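Local coordinates for hypothetical protein MG376 homolog (Mycoplasma pneumoniae, PDB 2HQL) that probably binds single-stranded DNA as a small OB-fold protein, although its precise cellular role remains uncharacterized, at residues F12-S20 with F29-R37; Y67-T78 with T89-P99. All coordinates share one frame; numbering follows the deposited sequence.

Interaction 1: F12-S20 with F29-R37; sequences FLEGEIESS and FLVTIKQMR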
loop_
_atom_site.group_PDB
_atom_site.type_symbol
_atom_site.label_atom_id
_atom_site.label_comp_id
_atom_site.label_asym_id
_atom_site.label_seq_id
_atom_site.Cartn_x
_atom_site.Cartn_y
_atom_site.Cartn_z
ATOM N N PHE A 12 0.843 4.478 -6.540
ATOM C CA PHE A 12 1.440 5.755 -6.923
ATOM C C PHE A 12 1.487 6.556 -5.629
ATOM O O PHE A 12 0.463 6.756 -4.968
ATOM C CB PHE A 12 0.577 6.461 -7.960
ATOM C CG PHE A 12 0.492 5.726 -9.252
ATOM C CD1 PHE A 12 1.307 6.083 -10.319
ATOM C CD2 PHE A 12 -0.382 4.653 -9.398
ATOM C CE1 PHE A 12 1.259 5.383 -11.508
ATOM C CE2 PHE A 12 -0.439 3.938 -10.590
ATOM C CZ PHE A 12 0.384 4.306 -11.649
ATOM N N LEU A 13 2.670 7.020 -5.259
ATOM C CA LEU A 13 2.794 7.725 -4.001
ATOM C C LEU A 13 3.924 8.730 -4.012
ATOM O O LEU A 13 4.872 8.594 -4.772
ATOM C CB LEU A 13 3.040 6.699 -2.899
ATOM C CG LEU A 13 3.001 7.059 -1.420
ATOM C CD1 LEU A 13 1.579 7.414 -0.990
ATOM C CD2 LEU A 13 3.512 5.854 -0.645
ATOM N N GLU A 14 3.819 9.726 -3.139
ATOM C CA GLU A 14 4.824 10.773 -3.012
ATOM C C GLU A 14 4.985 11.199 -1.558
ATOM O O GLU A 14 4.020 11.255 -0.807
ATOM C CB GLU A 14 4.424 11.996 -3.838
ATOM C CG GLU A 14 5.082 13.269 -3.334
ATOM C CD GLU A 14 4.572 14.520 -4.006
ATOM O OE1 GLU A 14 3.409 14.531 -4.469
ATOM O OE2 GLU A 14 5.337 15.505 -4.048
ATOM N N GLY A 15 6.211 11.509 -1.165
ATOM C CA GLY A 15 6.448 11.956 0.192
ATOM C C GLY A 15 7.843 12.516 0.338
ATOM O O GLY A 15 8.595 12.596 -0.634
ATOM N N GLU A 16 8.189 12.905 1.559
ATOM C CA GLU A 16 9.505 13.454 1.850
ATOM C C GLU A 16 10.435 12.361 2.368
ATOM O O GLU A 16 10.107 11.659 3.320
ATOM C CB GLU A 16 9.380 14.584 2.888
ATOM C CG GLU A 16 10.655 14.898 3.699
ATOM C CD GLU A 16 11.506 16.019 3.122
ATOM O OE1 GLU A 16 11.026 17.170 3.077
ATOM O OE2 GLU A 16 12.660 15.751 2.721
ATOM N N ILE A 17 11.593 12.220 1.731
ATOM C CA ILE A 17 12.588 11.231 2.131
ATOM C C ILE A 17 13.018 11.505 3.575
ATOM O O ILE A 17 13.492 12.603 3.899
ATOM C CB ILE A 17 13.822 11.307 1.209
ATOM C CG1 ILE A 17 13.367 11.205 -0.253
ATOM C CG2 ILE A 17 14.821 10.216 1.580
ATOM C CD1 ILE A 17 14.478 11.340 -1.290
ATOM N N GLU A 18 12.865 10.507 4.442
ATOM C CA GLU A 18 13.205 10.666 5.852
ATOM C C GLU A 18 14.523 10.012 6.268
ATOM O O GLU A 18 15.210 10.499 7.168
ATOM C CB GLU A 18 12.072 10.107 6.713
ATOM C CG GLU A 18 10.746 10.844 6.566
ATOM C CD GLU A 18 10.803 12.258 7.097
ATOM O OE1 GLU A 18 11.246 12.416 8.253
ATOM O OE2 GLU A 18 10.407 13.204 6.379
ATOM N N SER A 19 14.856 8.902 5.615
ATOM C CA SER A 19 16.070 8.150 5.889
ATOM C C SER A 19 16.136 7.046 4.854
ATOM O O SER A 19 15.176 6.831 4.124
ATOM C CB SER A 19 16.017 7.545 7.286
ATOM O OG SER A 19 14.984 6.591 7.373
ATOM N N SER A 20 17.263 6.347 4.784
ATOM C CA SER A 20 17.415 5.273 3.809
ATOM C C SER A 20 18.680 4.468 4.074
ATOM O O SER A 20 19.581 4.939 4.757
ATOM C CB SER A 20 17.479 5.859 2.394
ATOM O OG SER A 20 18.658 6.626 2.219
ATOM N N PHE A 29 18.110 -1.008 -2.136
ATOM C CA PHE A 29 18.262 0.237 -1.388
ATOM C C PHE A 29 16.907 0.608 -0.810
ATOM O O PHE A 29 15.923 0.711 -1.544
ATOM C CB PHE A 29 18.741 1.361 -2.309
ATOM C CG PHE A 29 19.117 2.623 -1.588
ATOM C CD1 PHE A 29 20.171 2.627 -0.679
ATOM C CD2 PHE A 29 18.439 3.814 -1.842
ATOM C CE1 PHE A 29 20.555 3.795 -0.032
ATOM C CE2 PHE A 29 18.813 5.006 -1.195
ATOM C CZ PHE A 29 19.876 4.994 -0.288
ATOM N N LEU A 30 16.859 0.811 0.501
ATOM C CA LEU A 30 15.612 1.151 1.154
ATOM C C LEU A 30 15.527 2.579 1.616
ATOM O O LEU A 30 16.426 3.093 2.285
ATOM C CB LEU A 30 15.348 0.227 2.342
ATOM C CG LEU A 30 14.843 -1.174 1.992
ATOM C CD1 LEU A 30 15.987 -2.048 1.460
ATOM C CD2 LEU A 30 14.219 -1.783 3.246
ATOM N N VAL A 31 14.407 3.195 1.259
ATOM C CA VAL A 31 14.115 4.571 1.611
ATOM C C VAL A 31 12.816 4.630 2.431
ATOM O O VAL A 31 11.895 3.837 2.226
ATOM C CB VAL A 31 13.982 5.449 0.328
ATOM C CG1 VAL A 31 13.554 6.881 0.696
ATOM C CG2 VAL A 31 15.315 5.465 -0.422
ATOM N N THR A 32 12.767 5.549 3.387
ATOM C CA THR A 32 11.581 5.728 4.207
ATOM C C THR A 32 11.043 7.126 3.964
ATOM O O THR A 32 11.739 8.128 4.173
ATOM C CB THR A 32 11.877 5.529 5.686
ATOM O OG1 THR A 32 12.160 4.145 5.917
ATOM C CG2 THR A 32 10.668 5.929 6.526
ATOM N N ILE A 33 9.788 7.157 3.522
ATOM C CA ILE A 33 9.071 8.371 3.151
ATOM C C ILE A 33 7.982 8.785 4.145
ATOM O O ILE A 33 7.368 7.952 4.800
ATOM C CB ILE A 33 8.405 8.166 1.763
ATOM C CG1 ILE A 33 9.422 7.629 0.757
ATOM C CG2 ILE A 33 7.816 9.438 1.266
ATOM C CD1 ILE A 33 10.638 8.488 0.552
ATOM N N LYS A 34 7.749 10.090 4.227
ATOM C CA LYS A 34 6.724 10.667 5.090
ATOM C C LYS A 34 5.704 11.381 4.208
ATOM O O LYS A 34 6.068 12.102 3.278
ATOM C CB LYS A 34 7.331 11.700 6.045
ATOM C CG LYS A 34 6.282 12.572 6.754
ATOM C CD LYS A 34 6.888 13.741 7.547
ATOM C CE LYS A 34 7.505 14.809 6.640
ATOM N NZ LYS A 34 8.071 15.965 7.417
ATOM N N GLN A 35 4.425 11.173 4.492
ATOM C CA GLN A 35 3.365 11.840 3.747
ATOM C C GLN A 35 2.489 12.477 4.808
ATOM O O GLN A 35 2.151 11.818 5.782
ATOM C CB GLN A 35 2.538 10.839 2.929
ATOM C CG GLN A 35 1.557 11.512 1.974
ATOM C CD GLN A 35 0.849 10.549 1.041
ATOM O OE1 GLN A 35 -0.140 9.906 1.412
ATOM N NE2 GLN A 35 1.359 10.440 -0.181
ATOM N N MET A 36 2.128 13.748 4.636
ATOM C CA MET A 36 1.286 14.423 5.628
ATOM C C MET A 36 -0.133 13.859 5.701
ATOM O O MET A 36 -0.737 13.501 4.690
ATOM C CB MET A 36 1.251 15.929 5.361
ATOM C CG MET A 36 2.640 16.580 5.371
ATOM S SD MET A 36 3.673 16.030 6.769
ATOM C CE MET A 36 2.807 16.756 8.168
ATOM N N ARG A 37 -0.648 13.795 6.924
ATOM C CA ARG A 37 -1.959 13.243 7.225
ATOM C C ARG A 37 -2.674 14.180 8.202
ATOM O O ARG A 37 -2.040 14.918 8.953
ATOM C CB ARG A 37 -1.765 11.862 7.881
ATOM C CG ARG A 37 -3.017 11.079 8.275
ATOM C CD ARG A 37 -3.740 10.500 7.065
ATOM N NE ARG A 37 -4.695 9.467 7.452
ATOM C CZ ARG A 37 -4.345 8.263 7.899
ATOM N NH1 ARG A 37 -3.063 7.942 8.003
ATOM N NH2 ARG A 37 -5.274 7.387 8.278
#
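A classic beta bulge interrupts the antiparallel hairpin formed by strands 9-22 and 28-39, and its three residues are E18 and S19 on one strand and T32 on the other. Two bonds define it: E18 N gives its hydrogen to T32 O at 2.6 Å, and T32 N gives its own to S19 O at 2.8 Å. The register accordingly moves by one residue, from the non-hydrogen-bonded pair I17-I33 to the hydrogen-bonded pair S19-T32. Before the bulge, E16 and K34 make a regular hydrogen-bonded pair, with E16 N to K34 O at 2.8 Å and the return bond from K34 N to E16 O at 3.0 Å. The directions of the two segments make 121°, in keeping with the strong bend of strand 9-22 near G15 and the twist of the hairpin.

Apolar branches line the face shared by I17, I33 and V31. The gamma branches of I17 divide the work: CG2 touches V31 CG1 at 3.7 Å, whereas CG1 lies beside I33 CD1 at 3.9 Å. L60 of helix 54-64 packs on V31 and T64 on I17, so the helix lies against this face.

Next to the bulge, E18 meets K34. E18 folds at chi2 (-67°), which carries its carboxylate obliquely across the K34 chain, so that OE2 meets K34 CE at 3.3 Å and forms a long salt bridge of 3.8 Å with K34 NZ. K34 itself runs straight from CB to CD and then bends at chi3 (69°) toward that carboxylate. At the far end the Q35 amide reaches back toward E14, while its OE1 accepts a hydrogen bond from N9 of the second subunit. A bulged, coiled first hairpin of this kind is characteristic of the OB fold.

Interaction 2: Y67-T78 with T89-P99; sequences YKTISIEGILRT and TTIEIVKIFNP
R77 reaches across to T90 and E92 with most of its side chain. CB lies 3.7 Å from T90 OG1, and CG comes near E92 CB at 4.0 Å. The chain then bends at chi2 (-59°), setting CD 3.9 Å from E92 OE1, and brings NE to that oxygen at 2.7 Å, CZ to 3.2 Å and NH2 to 3.0 Å. The NE and NH2 bonds are side-on and use one carboxylate oxygen, which lies only 3° out of the guanidinium plane, while I75 CG2 sits over one face of that group.

The backbone ladder runs through the pairs R77-T90 and I75-E92, then shifts by one residue at a classic beta bulge. There E73 O accepts from both V94 N and K95 N, and E73 N returns a bond to K95 O. Farther along, F97 N meets S71 O, and a water bridges S71 N to F97 O.

Opposite faces differ in character. I72 CD1 presses tightly on I93 CG1 at 3.4 Å, the two side chains crossing at about a right angle, and L56 and L60 of helix 54-64 cover I93. On the face of R77 and E92, Y51 of strand 42-53 flanks the ion pair. Beyond the ladder, P99 CG stands over one face of the Y67 ring, 3.3 Å from its centroid and 16° off the normal, a CH-pi contact.

Two donors on a single carboxylate oxygen, with a methyl over the guanidinium, should hold the arginine plane in a fixed rotation; the opposite charges probably reinforce the grip, although the NH2 bond is the more bent.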
loop_
_atom_site.group_PDB
_atom_site.type_symbol
_atom_site.label_atom_id
_atom_site.label_comp_id
_atom_site.label_asym_id
_atom_site.label_seq_id
_atom_site.Cartn_x
_atom_site.Cartn_y
_atom_site.Cartn_z
ATOM N N TYR A 67 17.285 15.311 -3.993
ATOM C CA TYR A 67 15.955 15.849 -3.704
ATOM C C TYR A 67 15.473 15.452 -2.315
ATOM O O TYR A 67 15.967 14.491 -1.735
ATOM C CB TYR A 67 14.943 15.326 -4.716
ATOM C CG TYR A 67 15.294 15.582 -6.159
ATOM C CD1 TYR A 67 15.279 16.868 -6.686
ATOM C CD2 TYR A 67 15.575 14.521 -7.021
ATOM C CE1 TYR A 67 15.522 17.089 -8.032
ATOM C CE2 TYR A 67 15.815 14.735 -8.370
ATOM C CZ TYR A 67 15.782 16.017 -8.865
ATOM O OH TYR A 67 15.979 16.228 -10.206
ATOM N N LYS A 68 14.497 16.190 -1.794
ATOM C CA LYS A 68 13.929 15.910 -0.477
ATOM C C LYS A 68 12.670 15.058 -0.620
ATOM O O LYS A 68 12.443 14.133 0.166
ATOM C CB LYS A 68 13.586 17.211 0.254
ATOM C CG LYS A 68 14.776 18.105 0.527
ATOM C CD LYS A 68 14.381 19.304 1.388
ATOM C CE LYS A 68 15.566 20.258 1.596
ATOM N NZ LYS A 68 15.294 21.380 2.560
ATOM N N THR A 69 11.851 15.376 -1.621
ATOM C CA THR A 69 10.629 14.618 -1.860
ATOM C C THR A 69 10.879 13.684 -3.030
ATOM O O THR A 69 11.882 13.814 -3.733
ATOM C CB THR A 69 9.418 15.521 -2.231
ATOM O OG1 THR A 69 9.514 15.915 -3.604
ATOM C CG2 THR A 69 9.372 16.757 -1.351
ATOM N N ILE A 70 9.971 12.737 -3.225
ATOM C CA ILE A 70 10.079 11.800 -4.327
ATOM C C ILE A 70 8.696 11.229 -4.590
ATOM O O ILE A 70 7.922 11.021 -3.656
ATOM C CB ILE A 70 11.058 10.638 -4.014
ATOM C CG1 ILE A 70 11.217 9.755 -5.266
ATOM C CG2 ILE A 70 10.539 9.819 -2.822
ATOM C CD1 ILE A 70 12.277 8.684 -5.175
ATOM N N SER A 71 8.385 11.008 -5.868
ATOM C CA SER A 71 7.100 10.445 -6.285
ATOM C C SER A 71 7.444 9.201 -7.064
ATOM O O SER A 71 8.415 9.205 -7.808
ATOM C CB SER A 71 6.342 11.406 -7.211
ATOM O OG SER A 71 6.115 12.660 -6.589
ATOM N N ILE A 72 6.663 8.137 -6.909
ATOM C CA ILE A 72 6.945 6.905 -7.642
ATOM C C ILE A 72 5.698 6.158 -8.091
ATOM O O ILE A 72 4.563 6.565 -7.831
ATOM C CB ILE A 72 7.761 5.876 -6.787
ATOM C CG1 ILE A 72 6.934 5.453 -5.563
ATOM C CG2 ILE A 72 9.115 6.456 -6.363
ATOM C CD1 ILE A 72 7.401 4.161 -4.926
ATOM N N GLU A 73 5.955 5.050 -8.782
ATOM C CA GLU A 73 4.939 4.111 -9.228
ATOM C C GLU A 73 5.520 2.808 -8.682
ATOM O O GLU A 73 6.696 2.524 -8.884
ATOM C CB GLU A 73 4.855 4.043 -10.750
ATOM C CG GLU A 73 3.571 3.382 -11.246
ATOM C CD GLU A 73 3.773 1.994 -11.822
ATOM O OE1 GLU A 73 4.573 1.880 -12.772
ATOM O OE2 GLU A 73 3.130 1.025 -11.341
ATOM N N GLY A 74 4.729 2.021 -7.974
ATOM C CA GLY A 74 5.293 0.799 -7.441
ATOM C C GLY A 74 4.293 -0.301 -7.217
ATOM O O GLY A 74 3.123 -0.189 -7.595
ATOM N N ILE A 75 4.764 -1.369 -6.585
ATOM C CA ILE A 75 3.939 -2.534 -6.299
ATOM C C ILE A 75 3.898 -2.776 -4.789
ATOM O O ILE A 75 4.931 -2.900 -4.131
ATOM C CB ILE A 75 4.510 -3.771 -7.020
ATOM C CG1 ILE A 75 4.791 -3.429 -8.488
ATOM C CG2 ILE A 75 3.530 -4.898 -6.970
ATOM C CD1 ILE A 75 5.484 -4.536 -9.267
ATOM N N LEU A 76 2.697 -2.837 -4.236
ATOM C CA LEU A 76 2.557 -3.055 -2.804
ATOM C C LEU A 76 2.881 -4.498 -2.390
ATOM O O LEU A 76 2.232 -5.448 -2.837
ATOM C CB LEU A 76 1.144 -2.673 -2.369
ATOM C CG LEU A 76 0.961 -2.305 -0.899
ATOM C CD1 LEU A 76 1.926 -1.197 -0.507
ATOM C CD2 LEU A 76 -0.460 -1.862 -0.677
ATOM N N ARG A 77 3.903 -4.639 -1.539
ATOM C CA ARG A 77 4.372 -5.928 -1.015
ATOM C C ARG A 77 4.268 -5.933 0.508
ATOM O O ARG A 77 3.961 -4.919 1.117
ATOM C CB ARG A 77 5.848 -6.158 -1.379
ATOM C CG ARG A 77 6.196 -5.966 -2.833
ATOM C CD ARG A 77 5.394 -6.906 -3.701
ATOM N NE ARG A 77 5.994 -7.063 -5.020
ATOM C CZ ARG A 77 5.472 -7.806 -5.986
ATOM N NH1 ARG A 77 4.338 -8.451 -5.778
ATOM N NH2 ARG A 77 6.090 -7.917 -7.152
ATOM N N THR A 78 4.539 -7.085 1.111
ATOM C CA THR A 78 4.516 -7.221 2.555
ATOM C C THR A 78 5.473 -8.329 2.968
ATOM O O THR A 78 5.879 -9.146 2.145
ATOM C CB THR A 78 3.116 -7.624 3.100
ATOM O OG1 THR A 78 2.808 -8.954 2.671
ATOM C CG2 THR A 78 2.035 -6.663 2.627
ATOM N N THR A 89 4.032 -3.659 5.514
ATOM C CA THR A 89 3.945 -3.246 4.110
ATOM C C THR A 89 5.150 -2.445 3.577
ATOM O O THR A 89 5.691 -1.566 4.258
ATOM C CB THR A 89 2.679 -2.406 3.891
ATOM O OG1 THR A 89 1.534 -3.244 4.040
ATOM C CG2 THR A 89 2.666 -1.783 2.515
ATOM N N THR A 90 5.562 -2.766 2.353
ATOM C CA THR A 90 6.666 -2.071 1.677
ATOM C C THR A 90 6.275 -1.891 0.216
ATOM O O THR A 90 5.499 -2.681 -0.323
ATOM C CB THR A 90 8.002 -2.875 1.699
ATOM O OG1 THR A 90 7.832 -4.124 1.016
ATOM C CG2 THR A 90 8.454 -3.135 3.119
ATOM N N ILE A 91 6.799 -0.855 -0.428
ATOM C CA ILE A 91 6.488 -0.642 -1.833
ATOM C C ILE A 91 7.703 -0.876 -2.703
ATOM O O ILE A 91 8.716 -0.208 -2.550
ATOM C CB ILE A 91 5.991 0.790 -2.142
ATOM C CG1 ILE A 91 4.818 1.165 -1.221
ATOM C CG2 ILE A 91 5.560 0.876 -3.614
ATOM C CD1 ILE A 91 5.248 1.656 0.150
ATOM N N GLU A 92 7.575 -1.837 -3.618
ATOM C CA GLU A 92 8.621 -2.182 -4.568
ATOM C C GLU A 92 8.553 -1.151 -5.688
ATOM O O GLU A 92 7.617 -1.143 -6.488
ATOM C CB GLU A 92 8.366 -3.574 -5.140
ATOM C CG GLU A 92 9.505 -4.112 -5.979
ATOM C CD GLU A 92 9.116 -5.364 -6.705
ATOM O OE1 GLU A 92 8.166 -6.020 -6.237
ATOM O OE2 GLU A 92 9.754 -5.697 -7.726
ATOM N N ILE A 93 9.543 -0.276 -5.738
ATOM C CA ILE A 93 9.576 0.768 -6.745
ATOM C C ILE A 93 9.733 0.228 -8.161
ATOM O O ILE A 93 10.605 -0.598 -8.435
ATOM C CB ILE A 93 10.708 1.773 -6.432
ATOM C CG1 ILE A 93 10.372 2.529 -5.136
ATOM C CG2 ILE A 93 10.937 2.708 -7.619
ATOM C CD1 ILE A 93 11.513 3.350 -4.592
ATOM N N VAL A 94 8.864 0.692 -9.054
ATOM C CA VAL A 94 8.890 0.292 -10.453
ATOM C C VAL A 94 9.360 1.490 -11.250
ATOM O O VAL A 94 10.109 1.356 -12.217
ATOM C CB VAL A 94 7.481 -0.118 -10.962
ATOM C CG1 VAL A 94 7.470 -0.157 -12.473
ATOM C CG2 VAL A 94 7.096 -1.491 -10.420
ATOM N N LYS A 95 8.938 2.673 -10.825
ATOM C CA LYS A 95 9.309 3.881 -11.535
ATOM C C LYS A 95 9.426 5.134 -10.655
ATOM O O LYS A 95 8.612 5.375 -9.760
ATOM C CB LYS A 95 8.289 4.110 -12.652
ATOM C CG LYS A 95 8.696 5.150 -13.665
ATOM C CD LYS A 95 7.742 5.185 -14.840
ATOM C CE LYS A 95 8.191 6.213 -15.850
ATOM N NZ LYS A 95 8.275 7.563 -15.224
ATOM N N ILE A 96 10.461 5.925 -10.914
ATOM C CA ILE A 96 10.678 7.168 -10.188
ATOM C C ILE A 96 10.339 8.301 -11.138
ATOM O O ILE A 96 10.720 8.276 -12.311
ATOM C CB ILE A 96 12.144 7.342 -9.743
ATOM C CG1 ILE A 96 12.537 6.223 -8.779
ATOM C CG2 ILE A 96 12.319 8.696 -9.066
ATOM C CD1 ILE A 96 13.961 6.333 -8.286
ATOM N N PHE A 97 9.622 9.298 -10.638
ATOM C CA PHE A 97 9.238 10.426 -11.476
ATOM C C PHE A 97 10.110 11.663 -11.246
ATOM O O PHE A 97 10.812 11.777 -10.232
ATOM C CB PHE A 97 7.767 10.783 -11.227
ATOM C CG PHE A 97 6.801 9.653 -11.511
ATOM C CD1 PHE A 97 6.633 9.168 -12.809
ATOM C CD2 PHE A 97 6.045 9.090 -10.482
ATOM C CE1 PHE A 97 5.729 8.146 -13.079
ATOM C CE2 PHE A 97 5.135 8.063 -10.745
ATOM C CZ PHE A 97 4.977 7.591 -12.047
ATOM N N ASN A 98 10.072 12.575 -12.212
ATOM C CA ASN A 98 10.820 13.822 -12.118
ATOM C C ASN A 98 10.087 14.711 -11.122
ATOM O O ASN A 98 8.911 15.028 -11.311
ATOM C CB ASN A 98 10.892 14.506 -13.489
ATOM C CG ASN A 98 11.304 15.963 -13.397
ATOM O OD1 ASN A 98 12.139 16.335 -12.578
ATOM N ND2 ASN A 98 10.726 16.796 -14.260
ATOM N N PRO A 99 10.769 15.115 -10.037
ATOM C CA PRO A 99 10.150 15.972 -9.020
ATOM C C PRO A 99 9.598 17.292 -9.561
ATOM O O PRO A 99 9.106 18.137 -8.803
ATOM C CB PRO A 99 11.273 16.167 -8.000
ATOM C CG PRO A 99 12.503 16.044 -8.829
ATOM C CD PRO A 99 12.187 14.875 -9.719
HETATM O O HOH W 1 10.049 12.917 -7.350
#

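Overall arrangement
From the N terminus, strand 9-22 turns into strand 28-39 and interaction 1 closes the first hairpin over the eight residues between 12-20 and 29-37. The chain then passes through strand 42-53 and helix 54-64 before interaction 2 closes a second hairpin, spanning ten residues between 67-78 and 89-99. The two contacts are in series, neither nested nor crossed, and their centres are 8 Å apart. They nevertheless join directly, because strands 9-22 and 69-81 are neighbours: I17 N lies 2.6 Å from K68 O and I72 N 2.8 Å from L13 O, both probable hydrogen bonds. Strand 42-53 links the other edges of both hairpins, and each contact also touches the second subunit.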